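2-aminomuconate 6-semialdehyde dehydrogenase (PDB 4U3W) probably oxidises 2-aminomuconate 6-semialdehyde to 2-aminomuconate with a nicotinamide cofactor, as a member of the aldehyde dehydrogenase family. Local coordinates at residues Ala70-Ala74 against Gly75-Thr79; Glu210-Asp214 against Val215-Pro219; Thr443-Ala446 against Arg447-Val451; Ile459-Val462 against Asn463-Phe466. All coordinates share one frame; numbering follows the deposited sequence.

Interaction 1: Ala70-Ala74 against Gly75-Thr79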
# COMPACT_ATOMS: atom_id res chain seq x y z
N ALA A 70 -33.16 -3.14 10.10
CA ALA A 70 -34.04 -3.35 8.95
C ALA A 70 -33.52 -2.58 7.71
O ALA A 70 -33.59 -3.08 6.59
CB ALA A 70 -35.48 -2.93 9.29
N ALA A 71 -32.98 -1.38 7.91
CA ALA A 71 -32.46 -0.56 6.81
C ALA A 71 -31.22 -1.18 6.14
O ALA A 71 -31.00 -1.05 4.92
CB ALA A 71 -32.16 0.89 7.34
N GLN A 72 -30.40 -1.87 6.93
CA GLN A 72 -29.33 -2.68 6.34
C GLN A 72 -29.87 -3.65 5.25
O GLN A 72 -29.46 -3.63 4.08
CB GLN A 72 -28.62 -3.49 7.43
CG GLN A 72 -27.58 -2.73 8.20
CD GLN A 72 -26.32 -2.42 7.35
OE1 GLN A 72 -25.50 -3.29 7.12
NE2 GLN A 72 -26.17 -1.16 6.92
N LYS A 73 -30.84 -4.47 5.65
CA LYS A 73 -31.36 -5.49 4.75
C LYS A 73 -32.24 -4.88 3.66
O LYS A 73 -32.41 -5.47 2.60
CB LYS A 73 -32.14 -6.55 5.56
CG LYS A 73 -31.35 -7.06 6.75
CD LYS A 73 -32.13 -8.05 7.59
CE LYS A 73 -31.90 -7.78 9.09
NZ LYS A 73 -32.84 -8.50 10.00
N ALA A 74 -32.83 -3.71 3.90
CA ALA A 74 -33.67 -3.12 2.87
C ALA A 74 -32.83 -2.54 1.73
O ALA A 74 -33.39 -2.02 0.75
CB ALA A 74 -34.56 -2.05 3.44
N GLY A 75 -31.51 -2.61 1.84
CA GLY A 75 -30.69 -2.31 0.69
C GLY A 75 -29.53 -1.36 0.90
O GLY A 75 -28.69 -1.22 0.03
N TRP A 76 -29.48 -0.69 2.05
CA TRP A 76 -28.36 0.22 2.31
C TRP A 76 -27.06 -0.56 2.33
O TRP A 76 -25.98 -0.05 1.94
CB TRP A 76 -28.53 0.96 3.63
CG TRP A 76 -27.38 1.95 3.90
CD1 TRP A 76 -26.37 1.80 4.80
CD2 TRP A 76 -27.12 3.19 3.21
NE1 TRP A 76 -25.51 2.90 4.75
CE2 TRP A 76 -25.96 3.77 3.80
CE3 TRP A 76 -27.79 3.89 2.19
CZ2 TRP A 76 -25.44 5.02 3.39
CZ3 TRP A 76 -27.27 5.15 1.79
CH2 TRP A 76 -26.11 5.69 2.39
N ARG A 77 -27.16 -1.81 2.80
CA ARG A 77 -26.02 -2.71 2.84
C ARG A 77 -25.43 -2.97 1.43
O ARG A 77 -24.22 -3.17 1.27
CB ARG A 77 -26.44 -4.03 3.50
CG ARG A 77 -25.36 -5.08 3.62
CD ARG A 77 -25.98 -6.40 4.07
NE ARG A 77 -27.00 -6.87 3.13
CZ ARG A 77 -27.92 -7.80 3.41
NH1 ARG A 77 -27.97 -8.36 4.61
NH2 ARG A 77 -28.80 -8.16 2.48
N ASP A 78 -26.28 -2.93 0.40
CA ASP A 78 -25.82 -3.24 -0.93
C ASP A 78 -25.47 -1.99 -1.80
O ASP A 78 -25.18 -2.13 -3.00
CB ASP A 78 -26.87 -4.08 -1.63
CG ASP A 78 -27.16 -5.40 -0.90
OD1 ASP A 78 -26.20 -6.09 -0.43
OD2 ASP A 78 -28.35 -5.74 -0.79
N THR A 79 -25.48 -0.79 -1.23
CA THR A 79 -25.04 0.38 -2.02
C THR A 79 -23.58 0.23 -2.49
O THR A 79 -22.78 -0.42 -1.82
CB THR A 79 -25.20 1.68 -1.22
OG1 THR A 79 -24.61 1.56 0.08
CG2 THR A 79 -26.69 2.03 -1.03
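The last turns of helix 58-76, where Ala71 and Gln72 meet Trp76 and Arg77, illustrate how a helix can widen into a pi-type turn. Two backbone bonds reach back five positions: Trp76 N meets Ala71 O at 3.3 Å, and Arg77 N meets Gln72 O at 3.2 Å, the latter lying in the carbonyl plane on a lone pair. Gln72 O also accepts from Gly75 N, which stands above that plane, so two N-H groups grip one oxygen. Gly75 has a phi of 132°, at which a CB would be jammed against the carbonyl O of Ala74; glycine has none.

The side chain of Gln72 starts out away from the following turn, but a bend at chi2 (-71°) folds it back between Trp76 and Arg77. Its NE2 lies in the plane of the indole, at the edge, 3.6 Å from Trp76 CD1, and the amide is turned 67° against the ring. The same NE2 is held by Gly190 O. On the other branch, Gln72 OE1 rests 3.8 Å from Arg77 CB, with amide and guanidinium nearly perpendicular. One face of the guanidinium, toward its rim, covers Gln72 O and Lys73 CA.

In the turn that follows, Thr79 OG1 donates to Trp76 O at 2.8 Å, while the Trp76 ring meets that of Trp87 at a slant. Backbone bonds of this reach are typical of a pi-type turn, which here leads directly into a type I beta turn from Trp76 to Thr79.

Interaction 2: Glu210-Asp214 against Val215-Pro219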
# COMPACT_ATOMS: atom_id res chain seq x y z
N GLU A 210 -32.25 16.89 10.30
CA GLU A 210 -33.11 17.57 9.32
C GLU A 210 -32.51 17.52 7.92
O GLU A 210 -33.23 17.34 6.91
CB GLU A 210 -33.34 19.04 9.72
CG GLU A 210 -34.09 19.17 11.03
CD GLU A 210 -34.39 20.60 11.43
OE1 GLU A 210 -34.28 21.51 10.57
OE2 GLU A 210 -34.76 20.83 12.61
N VAL A 211 -31.20 17.68 7.85
CA VAL A 211 -30.52 17.59 6.54
C VAL A 211 -30.63 16.17 5.98
O VAL A 211 -30.96 16.00 4.78
CB VAL A 211 -29.02 18.05 6.63
CG1 VAL A 211 -28.29 17.70 5.30
CG2 VAL A 211 -28.98 19.56 6.86
N MET A 212 -30.36 15.15 6.81
CA MET A 212 -30.55 13.74 6.43
C MET A 212 -31.94 13.51 5.83
O MET A 212 -32.10 12.82 4.81
CB MET A 212 -30.39 12.76 7.64
CG MET A 212 -29.01 12.84 8.35
SD MET A 212 -27.67 12.37 7.18
CE MET A 212 -26.24 12.42 8.26
N HIS A 213 -32.94 14.04 6.52
CA HIS A 213 -34.33 13.95 6.11
C HIS A 213 -34.58 14.69 4.79
O HIS A 213 -35.22 14.15 3.89
CB HIS A 213 -35.23 14.55 7.21
CG HIS A 213 -36.68 14.22 7.03
ND1 HIS A 213 -37.14 12.93 7.03
CD2 HIS A 213 -37.76 15.01 6.84
CE1 HIS A 213 -38.45 12.93 6.84
NE2 HIS A 213 -38.85 14.18 6.73
N ASP A 214 -34.06 15.92 4.67
CA ASP A 214 -34.33 16.72 3.48
C ASP A 214 -33.66 16.14 2.23
O ASP A 214 -34.23 16.20 1.13
CB ASP A 214 -33.92 18.18 3.70
CG ASP A 214 -34.92 18.95 4.56
OD1 ASP A 214 -36.07 18.46 4.76
OD2 ASP A 214 -34.56 20.05 5.05
N VAL A 215 -32.49 15.51 2.35
CA VAL A 215 -31.88 14.94 1.17
C VAL A 215 -32.49 13.55 0.87
O VAL A 215 -32.23 12.95 -0.16
CB VAL A 215 -30.34 14.83 1.29
CG1 VAL A 215 -29.75 16.21 1.66
CG2 VAL A 215 -29.94 13.81 2.33
N GLY A 216 -33.31 13.04 1.79
CA GLY A 216 -34.02 11.79 1.54
C GLY A 216 -33.18 10.54 1.74
O GLY A 216 -33.41 9.53 1.08
N LEU A 217 -32.20 10.60 2.63
CA LEU A 217 -31.51 9.38 3.01
C LEU A 217 -32.55 8.29 3.43
O LEU A 217 -33.50 8.61 4.14
CB LEU A 217 -30.54 9.69 4.15
CG LEU A 217 -29.47 8.63 4.39
CD1 LEU A 217 -28.43 8.69 3.23
CD2 LEU A 217 -28.85 8.95 5.73
N PRO A 218 -32.39 7.03 2.99
CA PRO A 218 -33.43 6.01 3.31
C PRO A 218 -33.75 5.85 4.81
O PRO A 218 -32.87 6.02 5.67
CB PRO A 218 -32.84 4.73 2.75
CG PRO A 218 -31.96 5.19 1.58
CD PRO A 218 -31.35 6.48 2.09
N PRO A 219 -35.02 5.57 5.14
CA PRO A 219 -35.42 5.53 6.56
C PRO A 219 -34.65 4.42 7.31
O PRO A 219 -34.44 3.32 6.78
CB PRO A 219 -36.96 5.26 6.51
CG PRO A 219 -37.18 4.64 5.08
CD PRO A 219 -36.13 5.35 4.20
O HOH W 1 -33.21 10.32 6.51
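Helix 203-214 ends in a Schellman motif, in which Leu217 N bonds back to Met212 O at 3.1 Å and Gly216 N, at a positive phi of 80°, makes a weak bond to His213 O at 3.0 Å. A regular helical bond from Val215 N to Val211 O precedes them, and Gly216 N adds a second weak bond to Met212 O. The latter oxygen is therefore shared, and a water reinforces the closure by donating to Leu217 O at 2.9 Å and, weakly, to Met212 O.

The side chains at the ends of the long bond also meet. Met212, folded by its bend at chi2 (-62°), lies alongside Leu217 and points the same way, with Met212 SD 3.9 Å from Leu217 CD2. Such an apolar pair straddling the turn is a well-known companion of the Schellman motif. Next to this pair, the Val211 and Val215 side chains approach at a slant, CG1 to CG1 at 4.2 Å. The other branch, Val215 CG2, is set between its backbone N and carbonyl carbon, which turns it back over the carbonyls of the last turn, 3.4 Å from both Met212 O and Val211 O.

The His213 side chain turns outward, ND1 hydrogen-bonded to Tyr27 OH. Met212 is wedged against Val183 and Leu187 of helix 175-188 and Ile91 of helix 81-96; Val215 and Leu217 pack on Trp87 of helix 81-96, and Phe222 of strand 222-224 receives both Met212 and Leu217.

Interaction 3: Thr443-Ala446 against Arg447-Val451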
# COMPACT_ATOMS: atom_id res chain seq x y z
N THR A 443 13.83 24.62 16.67
CA THR A 443 14.26 24.84 15.29
C THR A 443 15.30 23.81 14.83
O THR A 443 15.79 23.89 13.68
CB THR A 443 14.89 26.24 15.12
OG1 THR A 443 15.94 26.35 16.06
CG2 THR A 443 13.88 27.35 15.40
N GLN A 444 15.68 22.86 15.69
CA GLN A 444 16.76 21.95 15.33
C GLN A 444 16.28 20.67 14.67
O GLN A 444 15.35 19.97 15.17
CB GLN A 444 17.62 21.64 16.56
CG GLN A 444 18.34 22.86 17.06
CD GLN A 444 19.44 23.38 16.14
OE1 GLN A 444 20.46 22.72 15.90
NE2 GLN A 444 19.25 24.63 15.66
N LEU A 445 16.88 20.38 13.52
CA LEU A 445 16.50 19.22 12.69
C LEU A 445 16.58 17.88 13.42
O LEU A 445 15.58 17.17 13.55
CB LEU A 445 17.38 19.16 11.42
CG LEU A 445 17.16 17.97 10.48
CD1 LEU A 445 15.75 17.99 9.78
CD2 LEU A 445 18.30 17.97 9.43
N ALA A 446 17.76 17.55 13.94
CA ALA A 446 17.96 16.27 14.60
C ALA A 446 17.07 16.15 15.85
O ALA A 446 16.38 15.13 16.06
CB ALA A 446 19.44 16.08 14.95
N ARG A 447 17.08 17.19 16.67
CA ARG A 447 16.30 17.19 17.88
C ARG A 447 14.78 16.96 17.66
O ARG A 447 14.14 16.18 18.39
CB ARG A 447 16.49 18.51 18.62
CG ARG A 447 15.90 18.39 19.96
CD ARG A 447 15.41 19.69 20.53
NE ARG A 447 16.43 20.66 20.90
CZ ARG A 447 17.39 20.49 21.80
NH1 ARG A 447 18.20 21.49 22.09
NH2 ARG A 447 17.58 19.32 22.38
N GLY A 448 14.21 17.66 16.67
CA GLY A 448 12.79 17.57 16.39
C GLY A 448 12.36 16.12 16.16
O GLY A 448 11.37 15.65 16.76
N HIS A 449 13.10 15.43 15.29
CA HIS A 449 12.78 14.04 14.93
C HIS A 449 13.14 13.05 16.05
O HIS A 449 12.34 12.15 16.36
CB HIS A 449 13.48 13.65 13.60
CG HIS A 449 12.95 14.41 12.42
ND1 HIS A 449 11.66 14.24 11.93
CD2 HIS A 449 13.52 15.37 11.65
CE1 HIS A 449 11.46 15.07 10.92
NE2 HIS A 449 12.58 15.76 10.72
N ARG A 450 14.29 13.21 16.69
CA ARG A 450 14.69 12.20 17.69
C ARG A 450 13.85 12.29 18.97
O ARG A 450 13.59 11.24 19.62
CB ARG A 450 16.17 12.30 18.04
CG ARG A 450 16.56 13.41 18.98
CD ARG A 450 18.10 13.54 19.05
NE ARG A 450 18.45 14.67 19.90
CZ ARG A 450 19.32 15.63 19.61
NH1 ARG A 450 20.03 15.59 18.49
NH2 ARG A 450 19.51 16.61 20.48
N VAL A 451 13.42 13.49 19.35
CA VAL A 451 12.56 13.64 20.52
C VAL A 451 11.13 13.12 20.21
O VAL A 451 10.56 12.34 20.98
CB VAL A 451 12.45 15.11 21.01
CG1 VAL A 451 11.40 15.20 22.10
CG2 VAL A 451 13.80 15.60 21.60
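Gln444 occupies the N-cap position of helix 445-452, and its carbonyl O accepts the first helical bond, from Gly448 N; this helix is the middle element of a beta-alpha-beta unit running from strand 437-441 to strand 459-462. The backbone bonds come first. Gly448 N lies 3.0 Å from Gln444 O, and Arg450 N donates to Ala446 O at 2.9 Å, the second with a nearly linear approach to the carbonyl. Between them, the bond from His449 N to Leu445 O is weak at 3.5 Å.

Among the apolar and van der Waals contacts, Gln444 CB meets Arg447 CB at 3.9 Å. Leu445 sends its CD1 to the edge of the imidazole, in the ring plane and 3.9 Å from His449 CD2, while the carbonyl oxygen of Leu445 approaches that same carbon at 3.3 Å.

Charge is gathered on another flank, where Arg447 and Arg450 both form salt bridges with Glu422, and Arg447 reaches Asp284 as well; the shared carboxylate probably steadies the two arginines together. Subunit contacts use the imidazole: His449 ND1 is hydrogen-bonded to Tyr157 OH of the second subunit, and NE2 to His449 NE2 of the third.

Arg450 has an unusual first torsion for a helix, with CG placed between the backbone N and the carbonyl carbon (chi1 78°). From there its extended chain runs back along the helix, laying the guanidinium over Arg447 CA and bringing Arg450 NH1 to 3.6 Å from Ala446 CB.

Interaction 4: Ile459-Val462 against Asn463-Phe466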
# COMPACT_ATOMS: atom_id res chain seq x y z
N ILE A 459 -0.22 11.08 18.83
CA ILE A 459 0.14 12.16 17.90
C ILE A 459 1.25 13.00 18.49
O ILE A 459 1.22 13.30 19.68
CB ILE A 459 -1.05 13.09 17.60
CG1 ILE A 459 -2.23 12.30 17.03
CG2 ILE A 459 -0.63 14.11 16.50
CD1 ILE A 459 -3.36 12.11 18.08
N VAL A 460 2.23 13.42 17.67
CA VAL A 460 3.22 14.42 18.16
C VAL A 460 3.32 15.53 17.10
O VAL A 460 3.61 15.18 15.94
CB VAL A 460 4.64 13.83 18.39
CG1 VAL A 460 5.65 14.98 18.83
CG2 VAL A 460 4.64 12.62 19.40
N TRP A 461 3.03 16.79 17.48
CA TRP A 461 3.24 17.93 16.59
C TRP A 461 4.61 18.62 16.86
O TRP A 461 5.01 18.72 18.01
CB TRP A 461 2.13 18.98 16.73
CG TRP A 461 0.83 18.55 16.14
CD1 TRP A 461 0.49 18.46 14.79
CD2 TRP A 461 -0.33 18.14 16.87
NE1 TRP A 461 -0.81 18.02 14.66
CE2 TRP A 461 -1.33 17.80 15.92
CE3 TRP A 461 -0.61 18.01 18.23
CZ2 TRP A 461 -2.60 17.34 16.29
CZ3 TRP A 461 -1.90 17.56 18.61
CH2 TRP A 461 -2.86 17.23 17.64
N VAL A 462 5.30 19.05 15.79
CA VAL A 462 6.56 19.78 15.94
C VAL A 462 6.33 21.18 15.33
O VAL A 462 6.04 21.29 14.09
CB VAL A 462 7.75 19.04 15.23
CG1 VAL A 462 9.08 19.78 15.52
CG2 VAL A 462 7.85 17.61 15.77
N ASN A 463 6.41 22.20 16.19
CA ASN A 463 6.11 23.56 15.80
C ASN A 463 4.69 23.75 15.26
O ASN A 463 4.46 24.52 14.33
CB ASN A 463 7.19 24.07 14.77
CG ASN A 463 8.60 24.08 15.36
OD1 ASN A 463 8.75 24.23 16.58
ND2 ASN A 463 9.63 23.87 14.52
N ALA A 464 3.72 23.05 15.86
CA ALA A 464 2.35 23.13 15.45
C ALA A 464 1.48 22.53 16.60
O ALA A 464 2.00 22.03 17.57
CB ALA A 464 2.13 22.36 14.12
N TRP A 465 0.17 22.59 16.41
CA TRP A 465 -0.77 21.98 17.34
C TRP A 465 -2.14 21.84 16.63
O TRP A 465 -2.57 22.73 15.90
CB TRP A 465 -0.88 22.81 18.64
CG TRP A 465 -1.91 22.23 19.61
CD1 TRP A 465 -1.77 21.12 20.40
CD2 TRP A 465 -3.25 22.70 19.81
NE1 TRP A 465 -2.95 20.89 21.13
CE2 TRP A 465 -3.87 21.85 20.79
CE3 TRP A 465 -3.98 23.77 19.30
CZ2 TRP A 465 -5.18 22.04 21.23
CZ3 TRP A 465 -5.30 23.96 19.75
CH2 TRP A 465 -5.89 23.07 20.71
N PHE A 466 -2.77 20.69 16.81
CA PHE A 466 -4.14 20.43 16.33
C PHE A 466 -4.23 20.70 14.81
O PHE A 466 -5.15 21.36 14.33
CB PHE A 466 -5.14 21.26 17.14
CG PHE A 466 -6.60 20.78 17.05
CD1 PHE A 466 -6.92 19.53 16.55
CD2 PHE A 466 -7.62 21.57 17.52
CE1 PHE A 466 -8.25 19.09 16.46
CE2 PHE A 466 -8.98 21.14 17.46
CZ PHE A 466 -9.27 19.90 16.94
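Trp461 meets Ala464, Trp465 and Phe466 where strand 459-462 gives way to a loop. This strand closes a beta-alpha-beta unit and is the outermost of its sheet within the chain; it pairs in parallel with a strand of the second subunit, continuing the sheet across the interface. The turn away from the strand begins at Asn463, whose positive phi of 59° redirects the backbone beneath the Trp461 indole; Asn463 ND2 is anchored on Thr442 O.

Contacts between ring and backbone dominate. Phe466 N sits 3.2 Å above the plane of the Trp461 ring, over its centre, with Trp465 C over the same face. Ile459 CG2 covers the opposite face, so the indole is sandwiched between its own strand and the returning loop. Trp461 CG stands anti to the carbonyl carbon (chi1 -72°), a setting that swings the ring toward the loop, and Trp461 NE1 is hydrogen-bonded to Val467 O, which, with the two covered faces, helps to fix the rotation of the ring.

Among the aromatic contacts, the six-membered ring of Trp461 and the five-membered ring of Trp465 are inclined at 63°, an oblique meeting in which Trp461 CE3 and Trp465 CD1 come to 4.0 Å. Trp465 is held in turn by a bond from NE1 to Leu307 O, and one face carries Phe466 CB near the rim.

The apolar contact is small, Trp461 CB against Ala464 CB at 4.3 Å. Ala464 O is buried without a partner anywhere in the model, and lies 3.2 Å from Trp461 CB.

In the fold
The four local contacts form two neighbouring pairs on different parts of the subunit. Interactions 1 and 2, two helix ends with centres 15 Å apart, touch directly: Trp76 CH2 lies 3.9 Å from Leu217 CD1, and Ala71 CB packs on Pro219 O. Interactions 3 and 4 lie at the helix and at the end of the following strand of one beta-alpha-beta unit, with centres 13 Å apart; Gly448 O meets Val462 CG2 at 4.2 Å, and both contacts also touch the third subunit. Between the pairs the closest approach is about 20 Å, nearest atoms of interactions 2 and 4. A bound magnesium ion lies about 13 Å from the Gln72 side chain of interaction 1.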